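Local coordinates for YesW protein (Bacillus subtilis, PDB 2ZUX) that cleaves type I rhamnogalacturonan of plant cell walls by endo-acting elimination, as a secreted, calcium-binding beta-propeller lyase of polysaccharide lyase family 11, at residues K133-P136 with S137-D141; N171-G175 with A176-Q180; W257-Y261 with G262-D266; P373-P376 with G377-F381. All coordinates share one frame; numbering follows the deposited sequence.

Contact 1: K133-P136 with S137-D141; sequences KWDP and SNSKD. With RAM (alpha-L-rhamnopyranose), chain N.
S137 rests its CB on the carbonyl group of P136 (CB to P136 C 3.7 Å), the last residue of strand 129-136, while its OG is bonded to the backbone N of T111 on strand 109-120. N138 follows, its CB also directed away from the strand, yet its amide doubles back: chi1 of 59° sets CG between the backbone N and the carbonyl carbon, and OD1 reaches to 3.4 Å from P136 CB, the two side chains crossing at about a right angle. Both ends of this buried amide are held from outside, OD1 by G149 N and ND2 by E108 OE1. P136 to S139 form a type I beta turn, closed by S139 N donating to P136 O at 3.0 Å, which leads the chain out of the middle strand of an antiparallel propeller blade. S139 then turns its CB toward the strand. Its OG donates to D135 OD2 at 2.6 Å, on the syn side and 19° out of the carboxylate plane, with S139 CB close to D135 OD1 (3.2 Å). The same OD2 accepts O3 of the bound rhamnose at 2.7 Å, so S139 is a second-shell residue steadying the substrate-binding D135; N115 OD1 binds the sugar as well. Beyond the turn, K140 folds back along its own segment and its NZ donates to N138 O at 2.8 Å.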
loop_
_atom_site.group_PDB
_atom_site.type_symbol
_atom_site.label_atom_id
_atom_site.label_comp_id
_atom_site.label_asym_id
_atom_site.label_seq_id
_atom_site.Cartn_x
_atom_site.Cartn_y
_atom_site.Cartn_z
ATOM N N LYS A 133 10.622 6.127 -2.992
ATOM C CA LYS A 133 11.588 6.413 -1.939
ATOM C C LYS A 133 12.895 5.709 -2.270
ATOM O O LYS A 133 12.905 4.511 -2.562
ATOM C CB LYS A 133 11.050 5.951 -0.579
ATOM C CG LYS A 133 11.981 6.236 0.611
ATOM C CD LYS A 133 11.398 5.718 1.934
ATOM C CE LYS A 133 11.498 4.206 2.014
ATOM N NZ LYS A 133 10.818 3.642 3.226
ATOM N N TRP A 134 13.990 6.470 -2.225
ATOM C CA TRP A 134 15.336 5.918 -2.348
ATOM C C TRP A 134 15.883 5.612 -0.957
ATOM O O TRP A 134 15.638 6.365 0.003
ATOM C CB TRP A 134 16.260 6.926 -3.037
ATOM C CG TRP A 134 15.948 7.122 -4.484
ATOM C CD1 TRP A 134 15.171 8.096 -5.037
ATOM C CD2 TRP A 134 16.412 6.306 -5.568
ATOM N NE1 TRP A 134 15.131 7.946 -6.413
ATOM C CE2 TRP A 134 15.873 6.846 -6.759
ATOM C CE3 TRP A 134 17.228 5.171 -5.648
ATOM C CZ2 TRP A 134 16.138 6.294 -8.026
ATOM C CZ3 TRP A 134 17.482 4.619 -6.904
ATOM C CH2 TRP A 134 16.934 5.181 -8.071
ATOM N N ASP A 135 16.635 4.520 -0.837
ATOM C CA ASP A 135 17.201 4.129 0.451
ATOM C C ASP A 135 18.717 4.106 0.366
ATOM O O ASP A 135 19.282 3.426 -0.499
ATOM C CB ASP A 135 16.689 2.752 0.876
ATOM C CG ASP A 135 16.909 2.485 2.347
ATOM O OD1 ASP A 135 16.449 3.297 3.181
ATOM O OD2 ASP A 135 17.518 1.447 2.662
ATOM N N PRO A 136 19.391 4.834 1.272
ATOM C CA PRO A 136 20.849 4.743 1.308
ATOM C C PRO A 136 21.251 3.407 1.923
ATOM O O PRO A 136 20.530 2.858 2.771
ATOM C CB PRO A 136 21.250 5.901 2.223
ATOM C CG PRO A 136 20.092 6.036 3.166
ATOM C CD PRO A 136 18.872 5.733 2.319
ATOM N N SER A 137 22.404 2.891 1.505
ATOM C CA SER A 137 22.846 1.559 1.917
ATOM C C SER A 137 23.212 1.456 3.398
ATOM O O SER A 137 23.467 0.360 3.898
ATOM C CB SER A 137 24.025 1.117 1.051
ATOM O OG SER A 137 25.081 2.054 1.122
ATOM N N ASN A 138 23.235 2.591 4.090
ATOM C CA ASN A 138 23.460 2.612 5.533
ATOM C C ASN A 138 22.210 2.970 6.339
ATOM O O ASN A 138 22.314 3.392 7.481
ATOM C CB ASN A 138 24.618 3.554 5.892
ATOM C CG ASN A 138 24.381 4.980 5.430
ATOM O OD1 ASN A 138 23.338 5.306 4.858
ATOM N ND2 ASN A 138 25.366 5.844 5.671
ATOM N N SER A 139 21.031 2.802 5.746
ATOM C CA SER A 139 19.786 3.041 6.485
ATOM C C SER A 139 19.731 2.134 7.715
ATOM O O SER A 139 20.360 1.070 7.748
ATOM C CB SER A 139 18.572 2.834 5.586
ATOM O OG SER A 139 18.497 1.502 5.110
ATOM N N LYS A 140 18.987 2.566 8.729
ATOM C CA LYS A 140 19.087 1.967 10.058
ATOM C C LYS A 140 17.751 1.564 10.647
ATOM O O LYS A 140 16.761 2.303 10.535
ATOM C CB LYS A 140 19.748 2.959 11.021
ATOM C CG LYS A 140 21.226 3.243 10.747
ATOM C CD LYS A 140 22.109 2.094 11.223
ATOM C CE LYS A 140 23.569 2.289 10.813
ATOM N NZ LYS A 140 23.768 1.974 9.375
ATOM N N ASP A 141 17.737 0.401 11.297
ATOM C CA ASP A 141 16.671 0.083 12.228
ATOM C C ASP A 141 16.801 0.981 13.458
ATOM O O ASP A 141 17.893 1.443 13.788
ATOM C CB ASP A 141 16.722 -1.380 12.655
ATOM C CG ASP A 141 15.584 -1.738 13.581
ATOM O OD1 ASP A 141 14.426 -1.736 13.111
ATOM O OD2 ASP A 141 15.840 -1.994 14.776
HETATM C C1 RAM N . 18.580 -3.751 3.299
HETATM C C2 RAM N . 17.909 -2.373 3.159
HETATM C C3 RAM N . 17.578 -1.994 1.712
HETATM C C4 RAM N . 16.971 -3.185 0.984
HETATM C C5 RAM N . 18.005 -4.305 0.987
HETATM C C6 RAM N . 17.521 -5.512 0.203
HETATM O O1 RAM N . 19.980 -3.603 3.345
HETATM O O2 RAM N . 16.737 -2.347 3.947
HETATM O O3 RAM N . 16.713 -0.881 1.677
HETATM O O4 RAM N . 16.508 -2.883 -0.324
HETATM O O5 RAM N . 18.233 -4.726 2.322
#

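Contact 2: N171-G175 with A176-Q180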
loop_
_atom_site.group_PDB
_atom_site.type_symbol
_atom_site.label_atom_id
_atom_site.label_comp_id
_atom_site.label_asym_id
_atom_site.label_seq_id
_atom_site.Cartn_x
_atom_site.Cartn_y
_atom_site.Cartn_z
ATOM N N ASN A 171 18.283 15.990 8.846
ATOM C CA ASN A 171 17.497 15.885 10.074
ATOM C C ASN A 171 16.361 14.868 10.001
ATOM O O ASN A 171 15.544 14.790 10.912
ATOM C CB ASN A 171 17.016 17.253 10.545
ATOM C CG ASN A 171 18.163 18.182 10.870
ATOM O OD1 ASN A 171 18.223 19.310 10.369
ATOM N ND2 ASN A 171 19.098 17.711 11.682
ATOM N N ILE A 172 16.349 14.070 8.936
ATOM C CA ILE A 172 15.426 12.950 8.824
ATOM C C ILE A 172 16.258 11.690 8.615
ATOM O O ILE A 172 16.853 11.494 7.545
ATOM C CB ILE A 172 14.418 13.144 7.651
ATOM C CG1 ILE A 172 13.477 14.337 7.908
ATOM C CG2 ILE A 172 13.627 11.852 7.398
ATOM C CD1 ILE A 172 12.552 14.215 9.129
ATOM N N ARG A 173 16.302 10.837 9.637
ATOM C CA ARG A 173 17.089 9.609 9.568
ATOM C C ARG A 173 16.476 8.616 8.575
ATOM O O ARG A 173 15.257 8.553 8.429
ATOM C CB ARG A 173 17.177 8.974 10.958
ATOM C CG ARG A 173 18.355 8.043 11.144
ATOM C CD ARG A 173 18.286 7.354 12.484
ATOM N NE ARG A 173 19.581 6.787 12.843
ATOM C CZ ARG A 173 19.751 5.653 13.513
ATOM N NH1 ARG A 173 18.707 4.931 13.918
ATOM N NH2 ARG A 173 20.983 5.241 13.776
ATOM N N ALA A 174 17.325 7.868 7.871
ATOM C CA ALA A 174 16.872 6.821 6.951
ATOM C C ALA A 174 16.655 5.488 7.647
ATOM O O ALA A 174 17.494 5.046 8.434
ATOM C CB ALA A 174 17.878 6.634 5.829
ATOM N N GLY A 175 15.546 4.829 7.327
ATOM C CA GLY A 175 15.247 3.499 7.856
ATOM C C GLY A 175 13.758 3.239 7.725
ATOM O O GLY A 175 12.974 4.170 7.518
ATOM N N ALA A 176 13.366 1.980 7.846
ATOM C CA ALA A 176 11.982 1.569 7.592
ATOM C C ALA A 176 10.954 2.321 8.431
ATOM O O ALA A 176 9.833 2.565 7.970
ATOM C CB ALA A 176 11.836 0.071 7.802
ATOM N N HIS A 177 11.322 2.668 9.662
ATOM C CA HIS A 177 10.351 3.164 10.629
ATOM C C HIS A 177 10.298 4.667 10.725
ATOM O O HIS A 177 9.510 5.199 11.511
ATOM C CB HIS A 177 10.612 2.510 11.982
ATOM C CG HIS A 177 10.585 1.028 11.891
ATOM N ND1 HIS A 177 9.425 0.324 11.636
ATOM C CD2 HIS A 177 11.589 0.120 11.890
ATOM C CE1 HIS A 177 9.712 -0.961 11.537
ATOM N NE2 HIS A 177 11.018 -1.110 11.690
ATOM N N TYR A 178 11.105 5.343 9.906
ATOM C CA TYR A 178 11.182 6.803 9.941
ATOM C C TYR A 178 10.172 7.437 8.963
ATOM O O TYR A 178 9.008 7.589 9.316
ATOM C CB TYR A 178 12.642 7.267 9.758
ATOM C CG TYR A 178 13.537 6.842 10.918
ATOM C CD1 TYR A 178 13.556 7.572 12.116
ATOM C CD2 TYR A 178 14.320 5.687 10.833
ATOM C CE1 TYR A 178 14.355 7.179 13.182
ATOM C CE2 TYR A 178 15.129 5.279 11.899
ATOM C CZ TYR A 178 15.126 6.035 13.065
ATOM O OH TYR A 178 15.906 5.634 14.135
ATOM N N THR A 179 10.578 7.761 7.735
ATOM C CA THR A 179 9.669 8.411 6.783
ATOM C C THR A 179 8.560 7.467 6.346
ATOM O O THR A 179 8.825 6.359 5.863
ATOM C CB THR A 179 10.428 8.909 5.538
ATOM O OG1 THR A 179 11.404 9.878 5.944
ATOM C CG2 THR A 179 9.489 9.550 4.534
ATOM N N GLN A 180 7.324 7.944 6.514
ATOM C CA GLN A 180 6.105 7.262 6.087
ATOM C C GLN A 180 5.362 8.251 5.194
ATOM O O GLN A 180 4.872 9.269 5.675
ATOM C CB GLN A 180 5.260 6.875 7.311
ATOM C CG GLN A 180 6.045 6.202 8.441
ATOM C CD GLN A 180 6.841 4.981 8.001
ATOM O OE1 GLN A 180 6.501 4.287 7.039
ATOM N NE2 GLN A 180 7.920 4.709 8.728
HETATM O O HOH W 1 13.272 8.133 6.674
HETATM O O HOH W 2 11.274 5.046 5.580
#
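R173 NH1 donates to Y178 OH over 2.9 Å, with an N-H...O angle of 155° and the hydroxyl close to the guanidinium plane, which stands almost perpendicular to the phenol ring. The rest of this buried group is held by backbone carbonyls: NH2 by G146 and Q144, NE by G222. Closer to the chain, Y178 N donates to G175 O at 3.3 Å, closing a type I beta turn. Two waters tie the backbone further. One gives a proton to R173 O and accepts from T179 N; the other donates to both G175 O and T179 O. Within 176-180, Q180 NE2 runs nearly straight into A176 O (3.0 Å, 171°). Outward comes packing. R173 CB, which the backbone directs toward 176-180, lies over the centre of one Y178 ring face as a CH-pi contact, 4.0 Å from the centroid; with CG anti to the main-chain nitrogen (chi1 -157°) the extended chain carries NH1 on to the hydroxyl. G175 CA meets the ring edge, and I172 CG2 lies 3.3 Å from T179 OG1. H177 meets the substrate-binding Y558 edge-to-face. The turn belongs to the loop from strand 162-167 to strand 182-184, which links successive propeller blades at the rhamnose-binding region.

Contact 3: W257-Y261 with G262-D266; sequences WGDSY and GNRVD
D259 spreads its carboxylate over the backbone of G262, N263 and R264, inside the loop that joins strands 241-246 and 268-273 of successive propeller blades. OD1 accepts two N-H groups, G262 N at 3.0 Å nearly along the C-O axis and N263 N at 3.0 Å from the syn side. OD2 likewise has two donors: R264 N (2.9 Å) on its syn side and R264 NH1 (2.9 Å) on its anti side. The last bond is part of a salt bridge and lies in the guanidinium plane, although the two planar groups are turned 78° apart. Four donors would probably stabilise the ionised carboxylate. D259 reaches them because CG occupies the position between main-chain N and carbonyl carbon (chi1 64°). V265 N, next in line, donates to a water 3.1 Å from D259 O. The amide of N263 runs beside the Y261 ring, pointing the same way; ND2 donates to Y261 OH at 2.9 Å while OD1 takes R267 NE. Y261 O is bonded to Q221 NE2, and W257 NE1 to R251 O. The 3-10 segment 264-265 packs on W257: V265 CA sits over the five-membered ring as a CH-pi contact, and V265 CG2 comes to 3.4 Å from W257 CD1.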
loop_
_atom_site.group_PDB
_atom_site.type_symbol
_atom_site.label_atom_id
_atom_site.label_comp_id
_atom_site.label_asym_id
_atom_site.label_seq_id
_atom_site.Cartn_x
_atom_site.Cartn_y
_atom_site.Cartn_z
ATOM N N TRP A 257 8.649 7.792 25.670
ATOM C CA TRP A 257 8.207 6.744 24.759
ATOM C C TRP A 257 8.640 5.345 25.168
ATOM O O TRP A 257 8.213 4.365 24.568
ATOM C CB TRP A 257 8.666 7.083 23.339
ATOM C CG TRP A 257 8.120 8.422 22.904
ATOM C CD1 TRP A 257 8.708 9.637 23.072
ATOM C CD2 TRP A 257 6.852 8.674 22.290
ATOM N NE1 TRP A 257 7.904 10.633 22.585
ATOM C CE2 TRP A 257 6.755 10.068 22.092
ATOM C CE3 TRP A 257 5.793 7.852 21.876
ATOM C CZ2 TRP A 257 5.637 10.664 21.503
ATOM C CZ3 TRP A 257 4.675 8.446 21.292
ATOM C CH2 TRP A 257 4.615 9.839 21.105
ATOM N N GLY A 258 9.496 5.253 26.186
ATOM C CA GLY A 258 9.841 3.948 26.753
ATOM C C GLY A 258 11.305 3.553 26.721
ATOM O O GLY A 258 11.658 2.499 27.237
ATOM N N ASP A 259 12.150 4.376 26.107
ATOM C CA ASP A 259 13.609 4.209 26.220
ATOM C C ASP A 259 14.276 5.566 26.081
ATOM O O ASP A 259 13.638 6.532 25.679
ATOM C CB ASP A 259 14.171 3.202 25.199
ATOM C CG ASP A 259 13.986 3.645 23.754
ATOM O OD1 ASP A 259 14.565 4.672 23.344
ATOM O OD2 ASP A 259 13.263 2.936 23.019
ATOM N N SER A 260 15.563 5.638 26.422
ATOM C CA SER A 260 16.294 6.905 26.348
ATOM C C SER A 260 17.318 6.946 25.214
ATOM O O SER A 260 17.930 7.989 24.971
ATOM C CB SER A 260 16.961 7.240 27.689
ATOM O OG SER A 260 15.985 7.455 28.695
ATOM N N TYR A 261 17.496 5.826 24.518
ATOM C CA TYR A 261 18.488 5.761 23.445
ATOM C C TYR A 261 17.937 6.135 22.064
ATOM O O TYR A 261 18.709 6.267 21.107
ATOM C CB TYR A 261 19.228 4.418 23.446
ATOM C CG TYR A 261 18.454 3.205 22.983
ATOM C CD1 TYR A 261 18.443 2.839 21.634
ATOM C CD2 TYR A 261 17.775 2.392 23.889
ATOM C CE1 TYR A 261 17.768 1.710 21.200
ATOM C CE2 TYR A 261 17.090 1.251 23.457
ATOM C CZ TYR A 261 17.098 0.921 22.107
ATOM O OH TYR A 261 16.425 -0.195 21.666
ATOM N N GLY A 262 16.615 6.308 21.969
ATOM C CA GLY A 262 15.986 6.852 20.758
ATOM C C GLY A 262 15.312 5.847 19.841
ATOM O O GLY A 262 15.186 6.093 18.643
ATOM N N ASN A 263 14.852 4.726 20.380
ATOM C CA ASN A 263 14.211 3.698 19.560
ATOM C C ASN A 263 12.704 3.945 19.457
ATOM O O ASN A 263 12.178 4.294 18.386
ATOM C CB ASN A 263 14.537 2.315 20.134
ATOM C CG ASN A 263 13.930 1.166 19.335
ATOM O OD1 ASN A 263 12.894 1.309 18.679
ATOM N ND2 ASN A 263 14.559 0.001 19.427
ATOM N N ARG A 264 12.025 3.837 20.590
ATOM C CA ARG A 264 10.563 3.859 20.633
ATOM C C ARG A 264 9.965 5.186 20.182
ATOM O O ARG A 264 8.893 5.206 19.553
ATOM C CB ARG A 264 10.096 3.486 22.036
ATOM C CG ARG A 264 10.253 2.004 22.323
ATOM C CD ARG A 264 10.286 1.732 23.818
ATOM N NE ARG A 264 10.385 0.308 24.126
ATOM C CZ ARG A 264 11.499 -0.416 24.036
ATOM N NH1 ARG A 264 12.652 0.136 23.653
ATOM N NH2 ARG A 264 11.456 -1.706 24.355
ATOM N N VAL A 265 10.660 6.281 20.479
ATOM C CA VAL A 265 10.219 7.622 20.119
ATOM C C VAL A 265 10.014 7.783 18.612
ATOM O O VAL A 265 9.158 8.563 18.183
ATOM C CB VAL A 265 11.221 8.692 20.649
ATOM C CG1 VAL A 265 12.616 8.475 20.072
ATOM C CG2 VAL A 265 10.729 10.112 20.369
ATOM N N ASP A 266 10.779 7.043 17.811
ATOM C CA ASP A 266 10.807 7.264 16.374
ATOM C C ASP A 266 10.152 6.125 15.602
ATOM O O ASP A 266 10.576 5.774 14.498
ATOM C CB ASP A 266 12.247 7.505 15.909
ATOM C CG ASP A 266 12.739 8.912 16.211
ATOM O OD1 ASP A 266 11.919 9.786 16.572
ATOM O OD2 ASP A 266 13.970 9.120 16.086
HETATM O O HOH W 3 12.377 6.389 22.876
#

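Contact 4: P373-P376 with G377-F381. With CA (calcium ion), chain J.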
loop_
_atom_site.group_PDB
_atom_site.type_symbol
_atom_site.label_atom_id
_atom_site.label_comp_id
_atom_site.label_asym_id
_atom_site.label_seq_id
_atom_site.Cartn_x
_atom_site.Cartn_y
_atom_site.Cartn_z
ATOM N N PRO A 373 -16.504 -14.534 5.009
ATOM C CA PRO A 373 -17.677 -13.948 4.363
ATOM C C PRO A 373 -19.011 -14.477 4.925
ATOM O O PRO A 373 -20.061 -13.907 4.633
ATOM C CB PRO A 373 -17.489 -14.333 2.888
ATOM C CG PRO A 373 -16.710 -15.589 2.930
ATOM C CD PRO A 373 -15.788 -15.460 4.112
ATOM N N GLY A 374 -18.964 -15.533 5.735
ATOM C CA GLY A 374 -20.170 -16.050 6.400
ATOM C C GLY A 374 -20.508 -15.331 7.694
ATOM O O GLY A 374 -21.584 -15.529 8.262
ATOM N N ARG A 375 -19.590 -14.491 8.161
ATOM C CA ARG A 375 -19.780 -13.746 9.394
ATOM C C ARG A 375 -19.879 -12.263 9.047
ATOM O O ARG A 375 -18.922 -11.692 8.522
ATOM C CB ARG A 375 -18.600 -13.989 10.337
ATOM C CG ARG A 375 -18.841 -13.547 11.773
ATOM C CD ARG A 375 -17.530 -13.283 12.499
ATOM N NE ARG A 375 -16.983 -11.989 12.114
ATOM C CZ ARG A 375 -17.249 -10.847 12.737
ATOM N NH1 ARG A 375 -16.714 -9.714 12.297
ATOM N NH2 ARG A 375 -18.052 -10.838 13.798
ATOM N N PRO A 376 -21.035 -11.625 9.318
ATOM C CA PRO A 376 -21.165 -10.203 8.993
ATOM C C PRO A 376 -20.078 -9.336 9.620
ATOM O O PRO A 376 -19.738 -9.515 10.792
ATOM C CB PRO A 376 -22.539 -9.834 9.574
ATOM C CG PRO A 376 -23.294 -11.101 9.544
ATOM C CD PRO A 376 -22.284 -12.157 9.900
ATOM N N GLY A 377 -19.557 -8.407 8.827
ATOM C CA GLY A 377 -18.494 -7.506 9.270
ATOM C C GLY A 377 -17.141 -7.890 8.696
ATOM O O GLY A 377 -17.017 -8.878 7.970
ATOM N N LEU A 378 -16.128 -7.097 9.019
ATOM C CA LEU A 378 -14.761 -7.417 8.639
ATOM C C LEU A 378 -14.072 -8.153 9.767
ATOM O O LEU A 378 -14.551 -8.176 10.903
ATOM C CB LEU A 378 -13.990 -6.143 8.286
ATOM C CG LEU A 378 -14.574 -5.323 7.133
ATOM C CD1 LEU A 378 -13.779 -4.047 6.934
ATOM C CD2 LEU A 378 -14.631 -6.129 5.841
ATOM N N GLU A 379 -12.962 -8.788 9.422
ATOM C CA GLU A 379 -12.175 -9.553 10.375
ATOM C C GLU A 379 -10.724 -9.102 10.272
ATOM O O GLU A 379 -10.287 -8.600 9.228
ATOM C CB GLU A 379 -12.301 -11.062 10.113
ATOM C CG GLU A 379 -13.695 -11.660 10.394
ATOM C CD GLU A 379 -14.712 -11.425 9.287
ATOM O OE1 GLU A 379 -14.335 -11.373 8.099
ATOM O OE2 GLU A 379 -15.924 -11.319 9.599
ATOM N N VAL A 380 -9.991 -9.264 11.368
ATOM C CA VAL A 380 -8.572 -8.914 11.412
ATOM C C VAL A 380 -7.776 -10.136 11.832
ATOM O O VAL A 380 -8.033 -10.714 12.894
ATOM C CB VAL A 380 -8.282 -7.764 12.397
ATOM C CG1 VAL A 380 -6.786 -7.456 12.431
ATOM C CG2 VAL A 380 -9.076 -6.520 12.039
ATOM N N PHE A 381 -6.837 -10.538 10.978
ATOM C CA PHE A 381 -5.883 -11.573 11.324
ATOM C C PHE A 381 -4.556 -10.910 11.630
ATOM O O PHE A 381 -4.074 -10.078 10.858
ATOM C CB PHE A 381 -5.720 -12.577 10.182
ATOM C CG PHE A 381 -4.724 -13.666 10.485
ATOM C CD1 PHE A 381 -4.960 -14.572 11.521
ATOM C CD2 PHE A 381 -3.566 -13.803 9.731
ATOM C CE1 PHE A 381 -4.040 -15.572 11.823
ATOM C CE2 PHE A 381 -2.641 -14.808 10.021
ATOM C CZ PHE A 381 -2.886 -15.698 11.070
HETATM CA CA CA J . -16.990 -11.161 7.419
HETATM O O HOH W 4 -18.732 -10.695 5.786
#
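R375, G377 and E379 all bind one calcium ion, and each gives it oxygen. R375 O binds at 2.3 Å and G377 O at 2.4 Å, both from the backbone, whereas E379 chelates with its two carboxylate oxygens, OE2 at 2.4 Å being the nearer. A water adds a further ligand, and D370 OD1 with D372 O completes the shell. E379 OE2 serves a second partner: R375 NE donates to its anti lone pair at 2.8 Å, 16° out of the guanidinium plane, and R375 NH1 adds a weak bond at 3.2 Å. Guanidinium and carboxylate stand at right angles as the two side chains slide past each other in opposite directions. The arginine chain bends at chi3 (78°), which turns NE toward the E379 carboxylate; NH1 also makes a weak bond to L378 O at 3.0 Å. Its remaining nitrogen, NH2, forms a salt bridge with D397, so the arginine links the metal-bound glutamate to the end of strand 393-397. D370, D372, R375, G377 and E379 bind much as in the D121-E129 and D185-E193 sites, with one extra residue between the second and third ligands, in an EF-hand-like calcium loop between strands 366-369 and 379-383 of one propeller blade.

Contacts 1 to 3 form a chain of neighbours on the same side of the chain's centre. Contacts 1 and 2, with centres 8 Å apart, touch directly: K140 N probably bonds to A174 O at 2.9 Å, and P136 CG packs on A174 CB at 3.5 Å. Contact 2 passes on to contact 3 through Y178 CE1, 3.5 Å from D266 CB. Rhamnose is bound at contact 1, and a bound rhamnose lies about 4 Å from the A176 side chain of contact 2; the N263 side chain of contact 3 is about 11 Å from a bound rhamnose. Contact 4 is remote, its centre about 37 Å from that of contact 1 and its nearest atoms about 20 Å from those of contact 1.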